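Local coordinates for protein ribokinase (Giardia lamblia, PDB 6WHJ) that probably catalyses the magnesium- and ATP-dependent phosphorylation of D-ribose at O-5, giving D-ribose 5-phosphate for nucleotide synthesis or the pentose phosphate pathway, at residues L123-V128 with L153-V158; E200-S205 with K220-K225; E254-G259 with N299-I304. All blocks are in the same frame, centred on the assembly; numbering follows the deposited sequence.

Contact 1 of 3, residues L123-V128 with L153-V158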
# COMPACT_ATOMS: atom_id res chain seq x y z
N LEU B 123 -22.01 0.04 -5.42
CA LEU B 123 -23.09 -0.37 -4.53
C LEU B 123 -24.14 0.74 -4.52
O LEU B 123 -23.94 1.79 -3.90
CB LEU B 123 -22.55 -0.64 -3.12
CG LEU B 123 -23.52 -1.21 -2.08
CD1 LEU B 123 -23.99 -2.57 -2.53
CD2 LEU B 123 -22.87 -1.32 -0.73
N LYS B 124 -25.24 0.51 -5.22
CA LYS B 124 -26.41 1.36 -5.33
C LYS B 124 -27.62 0.52 -4.95
O LYS B 124 -27.54 -0.71 -4.95
CB LYS B 124 -26.66 1.89 -6.76
CG LYS B 124 -25.50 2.34 -7.61
CD LYS B 124 -26.08 2.74 -8.97
CE LYS B 124 -25.18 3.68 -9.73
NZ LYS B 124 -23.79 3.15 -9.78
N PRO B 125 -28.75 1.15 -4.63
CA PRO B 125 -29.98 0.35 -4.45
C PRO B 125 -30.29 -0.56 -5.62
O PRO B 125 -30.62 -1.73 -5.41
CB PRO B 125 -31.06 1.43 -4.27
CG PRO B 125 -30.33 2.59 -3.67
CD PRO B 125 -28.96 2.57 -4.31
N SER B 126 -30.15 -0.07 -6.86
CA SER B 126 -30.50 -0.86 -8.03
C SER B 126 -29.67 -2.15 -8.13
O SER B 126 -30.12 -3.13 -8.74
CB SER B 126 -30.37 -0.01 -9.30
OG SER B 126 -29.01 0.24 -9.63
N LEU B 127 -28.45 -2.15 -7.59
CA LEU B 127 -27.66 -3.37 -7.57
C LEU B 127 -28.22 -4.41 -6.61
O LEU B 127 -27.96 -5.61 -6.77
CB LEU B 127 -26.21 -3.05 -7.19
CG LEU B 127 -25.24 -4.22 -7.37
CD1 LEU B 127 -25.20 -4.60 -8.83
CD2 LEU B 127 -23.84 -3.88 -6.83
N VAL B 128 -28.97 -3.98 -5.60
CA VAL B 128 -29.55 -4.88 -4.60
C VAL B 128 -31.05 -4.60 -4.58
O VAL B 128 -31.58 -4.05 -3.61
CB VAL B 128 -28.89 -4.70 -3.22
CG1 VAL B 128 -27.57 -5.43 -3.18
CG2 VAL B 128 -28.66 -3.23 -2.91
N LEU B 153 -26.60 8.54 -0.64
CA LEU B 153 -27.85 9.30 -0.62
C LEU B 153 -28.98 8.51 -1.26
O LEU B 153 -30.15 8.68 -0.89
CB LEU B 153 -27.66 10.66 -1.30
CG LEU B 153 -26.69 11.60 -0.57
CD1 LEU B 153 -26.69 12.98 -1.16
CD2 LEU B 153 -26.99 11.64 0.94
N LEU B 154 -28.67 7.67 -2.24
CA LEU B 154 -29.69 6.78 -2.76
C LEU B 154 -30.12 5.77 -1.70
O LEU B 154 -31.32 5.50 -1.54
CB LEU B 154 -29.22 6.06 -4.03
CG LEU B 154 -28.95 6.90 -5.29
CD1 LEU B 154 -28.41 6.02 -6.41
CD2 LEU B 154 -30.18 7.65 -5.73
N PHE B 155 -29.16 5.21 -0.95
CA PHE B 155 -29.54 4.28 0.11
C PHE B 155 -30.30 4.99 1.22
O PHE B 155 -31.20 4.39 1.82
CB PHE B 155 -28.32 3.57 0.71
CG PHE B 155 -27.85 2.40 -0.10
CD1 PHE B 155 -28.65 1.28 -0.23
CD2 PHE B 155 -26.61 2.42 -0.72
CE1 PHE B 155 -28.24 0.21 -0.99
CE2 PHE B 155 -26.19 1.35 -1.48
CZ PHE B 155 -27.00 0.24 -1.60
N VAL B 156 -29.95 6.25 1.50
CA VAL B 156 -30.69 7.04 2.49
C VAL B 156 -32.16 7.12 2.11
O VAL B 156 -33.05 6.97 2.96
CB VAL B 156 -30.05 8.43 2.63
CG1 VAL B 156 -31.03 9.43 3.20
CG2 VAL B 156 -28.81 8.34 3.52
N GLU B 157 -32.45 7.34 0.82
CA GLU B 157 -33.85 7.41 0.41
C GLU B 157 -34.55 6.07 0.59
O GLU B 157 -35.70 6.02 1.03
CB GLU B 157 -33.95 7.91 -1.03
CG GLU B 157 -35.37 7.93 -1.55
CD GLU B 157 -36.28 8.86 -0.77
OE1 GLU B 157 -35.79 9.83 -0.15
OE2 GLU B 157 -37.51 8.61 -0.77
N VAL B 158 -33.85 4.97 0.31
CA VAL B 158 -34.45 3.66 0.54
C VAL B 158 -34.80 3.48 2.01
O VAL B 158 -35.91 3.04 2.36
CB VAL B 158 -33.50 2.54 0.07
CG1 VAL B 158 -34.01 1.19 0.52
CG2 VAL B 158 -33.37 2.58 -1.45

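Contact 2 of 3, residues E200-S205 with K220-K225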
# COMPACT_ATOMS: atom_id res chain seq x y z
N GLU B 200 -14.20 13.00 14.26
CA GLU B 200 -15.24 12.96 13.23
C GLU B 200 -16.37 13.93 13.56
O GLU B 200 -16.92 14.57 12.66
CB GLU B 200 -15.77 11.54 13.05
CG GLU B 200 -14.86 10.66 12.22
CD GLU B 200 -14.93 9.20 12.62
OE1 GLU B 200 -14.04 8.45 12.19
OE2 GLU B 200 -15.88 8.81 13.33
N ALA B 201 -16.73 14.03 14.84
CA ALA B 201 -17.76 14.99 15.24
C ALA B 201 -17.28 16.42 15.03
O ALA B 201 -18.06 17.30 14.65
CB ALA B 201 -18.15 14.77 16.70
N LEU B 202 -15.99 16.66 15.26
CA LEU B 202 -15.46 18.01 15.12
C LEU B 202 -15.36 18.42 13.66
O LEU B 202 -15.56 19.59 13.33
CB LEU B 202 -14.10 18.12 15.80
CG LEU B 202 -14.19 18.28 17.32
CD1 LEU B 202 -12.81 18.33 17.96
CD2 LEU B 202 -15.00 19.53 17.66
N GLU B 203 -15.06 17.47 12.78
CA GLU B 203 -14.94 17.79 11.37
C GLU B 203 -16.29 17.99 10.70
O GLU B 203 -16.39 18.78 9.75
CB GLU B 203 -14.16 16.70 10.63
CG GLU B 203 -12.70 16.60 11.04
CD GLU B 203 -11.79 17.37 10.09
OE1 GLU B 203 -12.25 18.38 9.50
OE2 GLU B 203 -10.61 16.96 9.92
N ILE B 204 -17.35 17.35 11.22
CA ILE B 204 -18.66 17.49 10.58
C ILE B 204 -19.37 18.77 10.97
O ILE B 204 -20.34 19.15 10.31
CB ILE B 204 -19.47 16.21 10.90
CG1 ILE B 204 -18.87 14.99 10.19
CG2 ILE B 204 -20.94 16.30 10.50
CD1 ILE B 204 -19.45 13.65 10.62
N SER B 205 -18.85 19.52 11.95
CA SER B 205 -19.44 20.79 12.36
C SER B 205 -18.67 22.01 11.88
O SER B 205 -19.24 23.11 11.86
CB SER B 205 -19.57 20.85 13.88
OG SER B 205 -20.52 19.89 14.32
N LYS B 220 -22.51 19.99 23.74
CA LYS B 220 -23.88 20.45 23.55
C LYS B 220 -24.02 21.15 22.21
O LYS B 220 -24.94 20.85 21.44
CB LYS B 220 -24.30 21.40 24.67
CG LYS B 220 -25.37 22.38 24.19
CD LYS B 220 -26.35 22.76 25.26
CE LYS B 220 -27.52 23.55 24.70
NZ LYS B 220 -27.16 24.95 24.26
N ALA B 221 -23.08 22.03 21.87
CA ALA B 221 -23.14 22.69 20.58
C ALA B 221 -23.01 21.70 19.44
O ALA B 221 -23.67 21.85 18.41
CB ALA B 221 -22.04 23.75 20.49
N LEU B 222 -22.20 20.64 19.62
CA LEU B 222 -22.07 19.65 18.55
C LEU B 222 -23.35 18.84 18.39
O LEU B 222 -23.82 18.63 17.26
CB LEU B 222 -20.88 18.73 18.83
CG LEU B 222 -19.50 19.40 18.79
CD1 LEU B 222 -18.43 18.46 19.34
CD2 LEU B 222 -19.16 19.87 17.39
N VAL B 223 -23.94 18.39 19.50
CA VAL B 223 -25.23 17.69 19.43
C VAL B 223 -26.29 18.61 18.87
O VAL B 223 -27.17 18.19 18.10
CB VAL B 223 -25.62 17.15 20.82
CG1 VAL B 223 -27.01 16.55 20.78
CG2 VAL B 223 -24.60 16.13 21.32
N GLU B 224 -26.23 19.89 19.24
CA GLU B 224 -27.17 20.89 18.75
C GLU B 224 -27.14 20.99 17.23
O GLU B 224 -28.18 20.94 16.56
CB GLU B 224 -26.79 22.24 19.34
CG GLU B 224 -27.84 23.05 20.01
CD GLU B 224 -27.20 24.24 20.69
OE1 GLU B 224 -26.18 24.74 20.16
OE2 GLU B 224 -27.68 24.67 21.76
N LYS B 225 -25.93 21.13 16.67
CA LYS B 225 -25.77 21.27 15.23
C LYS B 225 -26.21 20.01 14.51
O LYS B 225 -26.88 20.08 13.47
CB LYS B 225 -24.31 21.60 14.91
CG LYS B 225 -23.98 21.63 13.44
CD LYS B 225 -24.55 22.85 12.75
CE LYS B 225 -24.33 22.76 11.25
NZ LYS B 225 -24.93 23.93 10.54

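Contact 3 of 3, residues E254-G259 with N299-I304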
# COMPACT_ATOMS: atom_id res chain seq x y z
N GLU B 254 -29.85 14.92 27.94
CA GLU B 254 -29.52 13.92 28.94
C GLU B 254 -28.31 13.12 28.47
O GLU B 254 -28.16 12.84 27.28
CB GLU B 254 -30.69 12.97 29.23
CG GLU B 254 -31.69 13.53 30.21
CD GLU B 254 -31.12 13.57 31.63
OE1 GLU B 254 -31.35 14.58 32.34
OE2 GLU B 254 -30.43 12.60 32.02
N SER B 255 -27.42 12.83 29.41
CA SER B 255 -26.14 12.24 29.08
C SER B 255 -25.92 10.99 29.92
O SER B 255 -26.32 10.93 31.09
CB SER B 255 -25.02 13.29 29.29
OG SER B 255 -23.74 12.72 29.34
N ARG B 256 -25.30 9.97 29.31
CA ARG B 256 -24.84 8.78 30.01
C ARG B 256 -23.38 8.52 29.63
O ARG B 256 -23.05 8.46 28.44
CB ARG B 256 -25.71 7.56 29.67
CG ARG B 256 -27.17 7.66 30.15
CD ARG B 256 -27.28 7.81 31.66
NE ARG B 256 -28.66 7.72 32.14
CZ ARG B 256 -29.51 8.75 32.25
NH1 ARG B 256 -29.14 9.98 31.91
NH2 ARG B 256 -30.74 8.54 32.69
N THR B 257 -22.53 8.35 30.63
CA THR B 257 -21.11 8.07 30.42
C THR B 257 -20.89 6.56 30.53
O THR B 257 -21.40 5.93 31.46
CB THR B 257 -20.25 8.81 31.44
OG1 THR B 257 -20.16 10.20 31.09
CG2 THR B 257 -18.85 8.23 31.50
N VAL B 258 -20.14 6.00 29.59
CA VAL B 258 -19.87 4.57 29.54
C VAL B 258 -18.36 4.40 29.45
O VAL B 258 -17.78 4.56 28.37
CB VAL B 258 -20.57 3.87 28.36
CG1 VAL B 258 -20.24 2.39 28.34
CG2 VAL B 258 -22.07 4.09 28.41
N GLY B 259 -17.72 4.07 30.57
CA GLY B 259 -16.28 3.93 30.59
C GLY B 259 -15.79 2.73 29.81
O GLY B 259 -16.53 1.81 29.46
N ASN B 299 -35.80 4.18 22.28
CA ASN B 299 -35.93 5.61 22.51
C ASN B 299 -35.52 6.03 23.92
O ASN B 299 -35.58 7.22 24.24
CB ASN B 299 -37.37 6.06 22.25
CG ASN B 299 -37.80 5.87 20.81
OD1 ASN B 299 -36.98 5.77 19.90
ND2 ASN B 299 -39.12 5.80 20.60
N ASP B 300 -35.14 5.07 24.77
CA ASP B 300 -34.75 5.30 26.16
C ASP B 300 -33.23 5.38 26.26
O ASP B 300 -32.53 4.51 25.75
CB ASP B 300 -35.29 4.17 27.05
CG ASP B 300 -34.91 4.33 28.53
OD1 ASP B 300 -34.19 5.29 28.90
OD2 ASP B 300 -35.32 3.47 29.35
N ILE B 301 -32.73 6.43 26.93
CA ILE B 301 -31.29 6.63 26.97
C ILE B 301 -30.61 5.56 27.81
O ILE B 301 -29.45 5.22 27.57
CB ILE B 301 -30.93 8.04 27.47
CG1 ILE B 301 -29.47 8.35 27.13
CG2 ILE B 301 -31.13 8.14 28.96
CD1 ILE B 301 -29.01 9.71 27.58
N ASP B 302 -31.31 4.99 28.79
CA ASP B 302 -30.69 3.93 29.58
C ASP B 302 -30.57 2.63 28.78
O ASP B 302 -29.60 1.88 28.96
CB ASP B 302 -31.45 3.72 30.88
CG ASP B 302 -31.26 4.87 31.84
OD1 ASP B 302 -32.27 5.45 32.32
OD2 ASP B 302 -30.08 5.23 32.10
N THR B 303 -31.54 2.36 27.89
CA THR B 303 -31.41 1.22 26.98
C THR B 303 -30.22 1.40 26.06
O THR B 303 -29.46 0.46 25.82
CB THR B 303 -32.69 1.03 26.16
OG1 THR B 303 -33.81 0.84 27.04
CG2 THR B 303 -32.55 -0.17 25.23
N ILE B 304 -30.04 2.62 25.53
CA ILE B 304 -28.87 2.93 24.72
C ILE B 304 -27.61 2.75 25.54
O ILE B 304 -26.59 2.26 25.04
CB ILE B 304 -28.98 4.36 24.14
CG1 ILE B 304 -30.33 4.55 23.45
CG2 ILE B 304 -27.80 4.67 23.22
CD1 ILE B 304 -30.56 3.61 22.28

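Contact 1 of 3, residues L123-V128 with L153-V158
Phe-155 reaches out from helix 149-165 and lays its ring against the loop residues Leu-123, Lys-124 and Pro-125. With CG anti to its own carbonyl carbon (chi1 -81°), the ring swings toward the loop, although the bond to CB does not aim there. Beyond CB and CG, Phe-155 CD1 meets Pro-125 CG at 4.0 Å. Phe-155 CE1 lies near Pro-125 N and CA, with Val-128 CG2 close by in the ring plane, 4.0 Å from Phe-155 CE1. On the other branch Phe-155 CD2 faces Leu-123 O more distantly, and Phe-155 CE2 approaches Leu-123 O at 3.3 Å and Leu-123 CG at 3.7 Å. Phe-155 CZ, at the far end, sits 3.4 Å from Lys-124 C. Over the centre of one face stands Pro-125 CD, 6° off the ring normal, a CH-pi contact. This ring thus ties a helix of the PfkB/ribokinase alpha/beta fold to the loop that leads from strand 111-116 to helix 131-135. The Pro-125 ring also packs on the helix itself: Pro-125 CD meets Leu-154 CB at 3.5 Å, and Pro-125 CG meets Val-158 CG2 one turn later at 3.8 Å. Leu-131 and Ile-147 also touch Phe-155, while Val-128 turns to Val-65 and Lys-91 of neighbouring strands.

Contact 2 of 3, residues E200-S205 with K220-K225
Leu-222 points from helix 216-228 at helix 198-205 and lays its two methyls against Ala-201, Leu-202 and Ser-205. This is helix-to-helix packing on the large sheet of a PfkB-family kinase: the two short segments pass 10.2 Å apart at their axes, with their N-to-C directions 58° from one another. The nearest CA atoms across the two segments are those of Ser-205 and Leu-222, 6.8 Å apart. The branches of the Leu-222 side chain part at the tip to serve different neighbours. CD1 goes to Leu-202, whose bond to CB leads away from the partner helix but whose tip folds back, so that the two leucines meet obliquely, methyl to methyl, with Leu-202 CD2 4.0 Å from Leu-222 CD1. The second methyl turns mainly to Ser-205 and the Ala-201 carbonyl: Leu-222 CD2 lies 3.9 Å from Ala-201 O and also packs on the serine side chain. Ala-201 and Val-223 both touch Phe-238 of strand 235-239, which places the pair of helices on the central sheet. The Ala-201 side chain is about 8 Å, at nearest atoms, from that of Leu-240, a predicted ATP-binding residue, and Asn-197 OD1, also of a predicted ATP-binding residue, hydrogen-bonds to Glu-200 N near the start of helix 198-205. Lys-225, solvent-exposed, extends past Ser-205 with its aliphatic part; its chain bends at chi2 (73°) after CG, which is the atom nearest the serine. The serine hydroxyl meets carbon from both partners: Ser-205 OG lies 3.4 Å from Leu-222 CD2 and 4.0 Å from Lys-225 CG.

Contact 3 of 3, residues E254-G259 with N299-I304
Arg-256, on edge strand 255-258, meets helix 301-318 with both the charged edge and the flat face of its guanidinium. At the edge, Arg-256 NE donates to Asp-302 OD2 at 2.9 Å; the acceptor is reached on its syn side but 31° out of the carboxylate plane. A second bond, from NH2 to Asp-302 OD1, is long and weak, in keeping with the two flat groups being turned 51° against each other. Ile-301 comes over one face, with Ile-301 CG2 3.7 Å from Arg-256 CZ and lying above the centre of the group. The other branch of the isoleucine reaches the residue just before the strand: CG1 is anti to the backbone N (chi1 -164°), which carries Ile-301 CD1 to Glu-254 O at 3.3 Å and toward Glu-254 CB. The Arg-256 CG methylene packs on this same branch.

The second shell steadies the guanidinium from its own segment. Arg-256 NH1 donates to Glu-254 OE2 at 2.9 Å, close to the guanidinium plane, and also to Ser-255 O at 3.1 Å. The salt-bridge network of Glu-254, Arg-256 and Asp-302, together with the Ser-255 O bond, would limit rotation of the flat group over Ile-301. On the helix side Asp-300 is the N-cap, Asp-300 OD1 accepting from Asp-302 N at 2.9 Å, which fixes the backbone from which the Asp-302 carboxylate springs.

The contact joins the outermost strand of the large sheet to the helix start beside it. Arg-256 pairs by its backbone with Ile-247 of strand 245-249, Ile-301 rests on Phe-235 of strand 235-239, and Ile-304 reaches Phe-280 and Leu-284 of helix 272-287.

Overall arrangement
All three contacts belong to the one ribokinase fold, in series along the chain, and share no helix or strand. Contacts 1 and 2 are partly buried and largely apolar: contact 1 joins a loop to a helix through an aromatic ring, contact 2 joins two helices through leucine methyls packed on a serine and a lysine stem. Contact 3 lies at the surface, where a strand and a helix start are linked by a salt bridge, with an isoleucine over one face of the arginine. Contacts 2 and 3 are nearer neighbours, their centres about 18 Å apart, and both reach strand 235-239, through Phe-238 and Phe-235 respectively. Contact 1 stands off, its centre about 26 Å from that of contact 2.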